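Long-range contact in Rho guanine nucleotide exchange factor 11 (Homo sapiens, PDB 5JHH), which probably activates Rho-family GTPases by promoting nucleotide exchange through its tandem RhoGEF (DH) and PH domains: residues A[258-263]-A[345-350]. Sequence-based numbering, arbitrary orientation.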
loop_
_atom_site.group_PDB
_atom_site.type_symbol
_atom_site.label_atom_id
_atom_site.label_comp_id
_atom_site.label_asym_id
_atom_site.label_seq_id
_atom_site.Cartn_x
_atom_site.Cartn_y
_atom_site.Cartn_z
ATOM N N GLY A 258 14.590 -11.013 2.826
ATOM C CA GLY A 258 14.179 -11.769 1.692
ATOM C C GLY A 258 14.923 -13.075 1.524
ATOM O O GLY A 258 16.015 -13.271 2.056
ATOM N N PRO A 259 14.311 -13.987 0.787
ATOM C CA PRO A 259 14.949 -15.228 0.463
ATOM C C PRO A 259 15.956 -15.020 -0.681
ATOM O O PRO A 259 15.719 -14.220 -1.578
ATOM C CB PRO A 259 13.770 -16.107 0.018
ATOM C CG PRO A 259 12.799 -15.132 -0.587
ATOM C CD PRO A 259 12.954 -13.874 0.221
ATOM N N LEU A 260 17.084 -15.705 -0.587
ATOM C CA LEU A 260 18.133 -15.695 -1.605
ATOM C C LEU A 260 18.750 -17.096 -1.646
ATOM O O LEU A 260 18.830 -17.785 -0.625
ATOM C CB LEU A 260 19.223 -14.676 -1.240
ATOM C CG LEU A 260 18.823 -13.203 -1.390
ATOM C CD1 LEU A 260 19.916 -12.301 -0.852
ATOM C CD2 LEU A 260 18.513 -12.845 -2.837
ATOM N N THR A 261 19.184 -17.522 -2.820
ATOM C CA THR A 261 19.875 -18.796 -2.916
ATOM C C THR A 261 21.373 -18.521 -3.033
ATOM O O THR A 261 21.804 -17.758 -3.878
ATOM C CB THR A 261 19.349 -19.626 -4.098
ATOM O OG1 THR A 261 17.939 -19.802 -3.951
ATOM C CG2 THR A 261 19.990 -20.998 -4.106
ATOM N N TRP A 262 22.142 -19.139 -2.158
ATOM C CA TRP A 262 23.603 -19.037 -2.148
ATOM C C TRP A 262 24.330 -20.127 -2.966
ATOM O O TRP A 262 24.354 -21.292 -2.581
ATOM C CB TRP A 262 24.049 -19.173 -0.707
ATOM C CG TRP A 262 25.429 -18.801 -0.415
ATOM C CD1 TRP A 262 26.396 -18.368 -1.290
ATOM C CD2 TRP A 262 26.028 -18.848 0.876
ATOM N NE1 TRP A 262 27.566 -18.138 -0.591
ATOM C CE2 TRP A 262 27.360 -18.442 0.737
ATOM C CE3 TRP A 262 25.566 -19.227 2.139
ATOM C CZ2 TRP A 262 28.215 -18.336 1.828
ATOM C CZ3 TRP A 262 26.419 -19.137 3.223
ATOM C CH2 TRP A 262 27.725 -18.693 3.065
ATOM N N ARG A 263 24.961 -19.713 -4.062
ATOM C CA ARG A 263 25.823 -20.577 -4.890
ATOM C C ARG A 263 27.212 -20.669 -4.251
ATOM O O ARG A 263 28.106 -19.863 -4.539
ATOM C CB ARG A 263 25.943 -19.998 -6.304
ATOM C CG ARG A 263 25.456 -20.893 -7.409
ATOM C CD ARG A 263 24.169 -20.396 -8.047
ATOM N NE ARG A 263 24.386 -19.288 -8.968
ATOM C CZ ARG A 263 23.572 -18.962 -9.976
ATOM N NH1 ARG A 263 22.483 -19.664 -10.216
ATOM N NH2 ARG A 263 23.835 -17.900 -10.742
ATOM N N TYR A 345 30.787 -14.178 -2.395
ATOM C CA TYR A 345 29.445 -14.702 -2.133
ATOM C C TYR A 345 28.615 -14.475 -3.360
ATOM O O TYR A 345 28.480 -13.330 -3.827
ATOM C CB TYR A 345 28.783 -13.981 -0.978
ATOM C CG TYR A 345 29.423 -14.243 0.361
ATOM C CD1 TYR A 345 30.622 -13.647 0.722
ATOM C CD2 TYR A 345 28.809 -15.073 1.274
ATOM C CE1 TYR A 345 31.172 -13.863 1.983
ATOM C CE2 TYR A 345 29.339 -15.280 2.533
ATOM C CZ TYR A 345 30.522 -14.682 2.889
ATOM O OH TYR A 345 31.030 -14.932 4.159
ATOM N N GLU A 346 28.086 -15.560 -3.911
ATOM C CA GLU A 346 27.280 -15.454 -5.118
ATOM C C GLU A 346 25.851 -15.718 -4.700
ATOM O O GLU A 346 25.552 -16.807 -4.184
ATOM C CB GLU A 346 27.701 -16.462 -6.206
ATOM C CG GLU A 346 26.808 -16.409 -7.455
ATOM C CD GLU A 346 27.272 -17.301 -8.597
ATOM O OE1 GLU A 346 28.256 -18.059 -8.384
ATOM O OE2 GLU A 346 26.652 -17.242 -9.704
ATOM N N LEU A 347 24.973 -14.731 -4.916
ATOM C CA LEU A 347 23.626 -14.809 -4.385
ATOM C C LEU A 347 22.622 -14.722 -5.501
ATOM O O LEU A 347 22.822 -13.963 -6.481
ATOM C CB LEU A 347 23.420 -13.719 -3.346
ATOM C CG LEU A 347 24.225 -13.969 -2.068
ATOM C CD1 LEU A 347 24.156 -12.742 -1.189
ATOM C CD2 LEU A 347 23.721 -15.175 -1.289
ATOM N N VAL A 348 21.540 -15.497 -5.369
ATOM C CA VAL A 348 20.502 -15.557 -6.418
ATOM C C VAL A 348 19.116 -15.217 -5.838
ATOM O O VAL A 348 18.655 -15.825 -4.887
ATOM C CB VAL A 348 20.463 -16.945 -7.132
ATOM C CG1 VAL A 348 19.675 -16.890 -8.453
ATOM C CG2 VAL A 348 21.863 -17.436 -7.406
ATOM N N ALA A 349 18.489 -14.229 -6.460
ATOM C CA ALA A 349 17.189 -13.691 -6.086
ATOM C C ALA A 349 16.109 -14.375 -6.904
ATOM O O ALA A 349 16.397 -15.088 -7.855
ATOM C CB ALA A 349 17.174 -12.196 -6.369
ATOM N N LEU A 350 14.856 -14.119 -6.561
ATOM C CA LEU A 350 13.745 -14.857 -7.172
ATOM C C LEU A 350 13.532 -14.422 -8.591
ATOM O O LEU A 350 13.131 -15.201 -9.401
ATOM C CB LEU A 350 12.437 -14.656 -6.393
ATOM C CG LEU A 350 12.431 -14.934 -4.886
ATOM C CD1 LEU A 350 11.338 -14.099 -4.194
ATOM C CD2 LEU A 350 12.312 -16.424 -4.553
HETATM O O HOH W 1 29.049 -17.836 -3.161
#
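The guanidinium of R263 is held by two unlike neighbours: V348 CG2 sits over the centre of one face, 3.4 Å above the plane, while the carboxylate of E346 comes up at the edge. There E346 OE2 lies 3.1 Å from R263 NH2 in a salt bridge, with a weak bond from NE to the same oxygen. The two planes stand 85° apart, so the arginine meets OE2 from above the carboxylate plane. D327 takes a second salt bridge from NH2.

A second flat group is the indole of W262. Its six-membered ring and the Y345 ring are nearly parallel, with planes at 19°, but slid so far apart that they barely overlap; W262 CZ2 and Y345 CE2 approach to 3.3 Å. With CG anti to the backbone N (chi1 -166°), the indole presents its CD1 edge to E346 O, and a water in the ring plane takes a weak bond from NE1. That water also accepts from E346 N and donates to R263 O, bridging the strands. F310 meets both rings.

Between these groups runs a short antiparallel pairing. T261 and V348 form the hydrogen-bonded pair, T261 N to V348 O at 2.7 Å and nearly straight, with the return bond from V348 N; R263 N adds a bond to E346 O. On the W262 face, its non-hydrogen-bonded partner L347 packs CD2 against W262 CB at 4.1 Å, and L260 CD2 reaches A349 CB at 3.8 Å, beside W358. Apolar W262, L347 and L260 face the core, while the more exposed side carries the R263-E346 salt bridge over V348, the division expected of a two-sided sheet. The PH domain's first and last strands, 254-263 and 345-348, thus pair beside helix 352-368, the closure characteristic of its beta-sandwich.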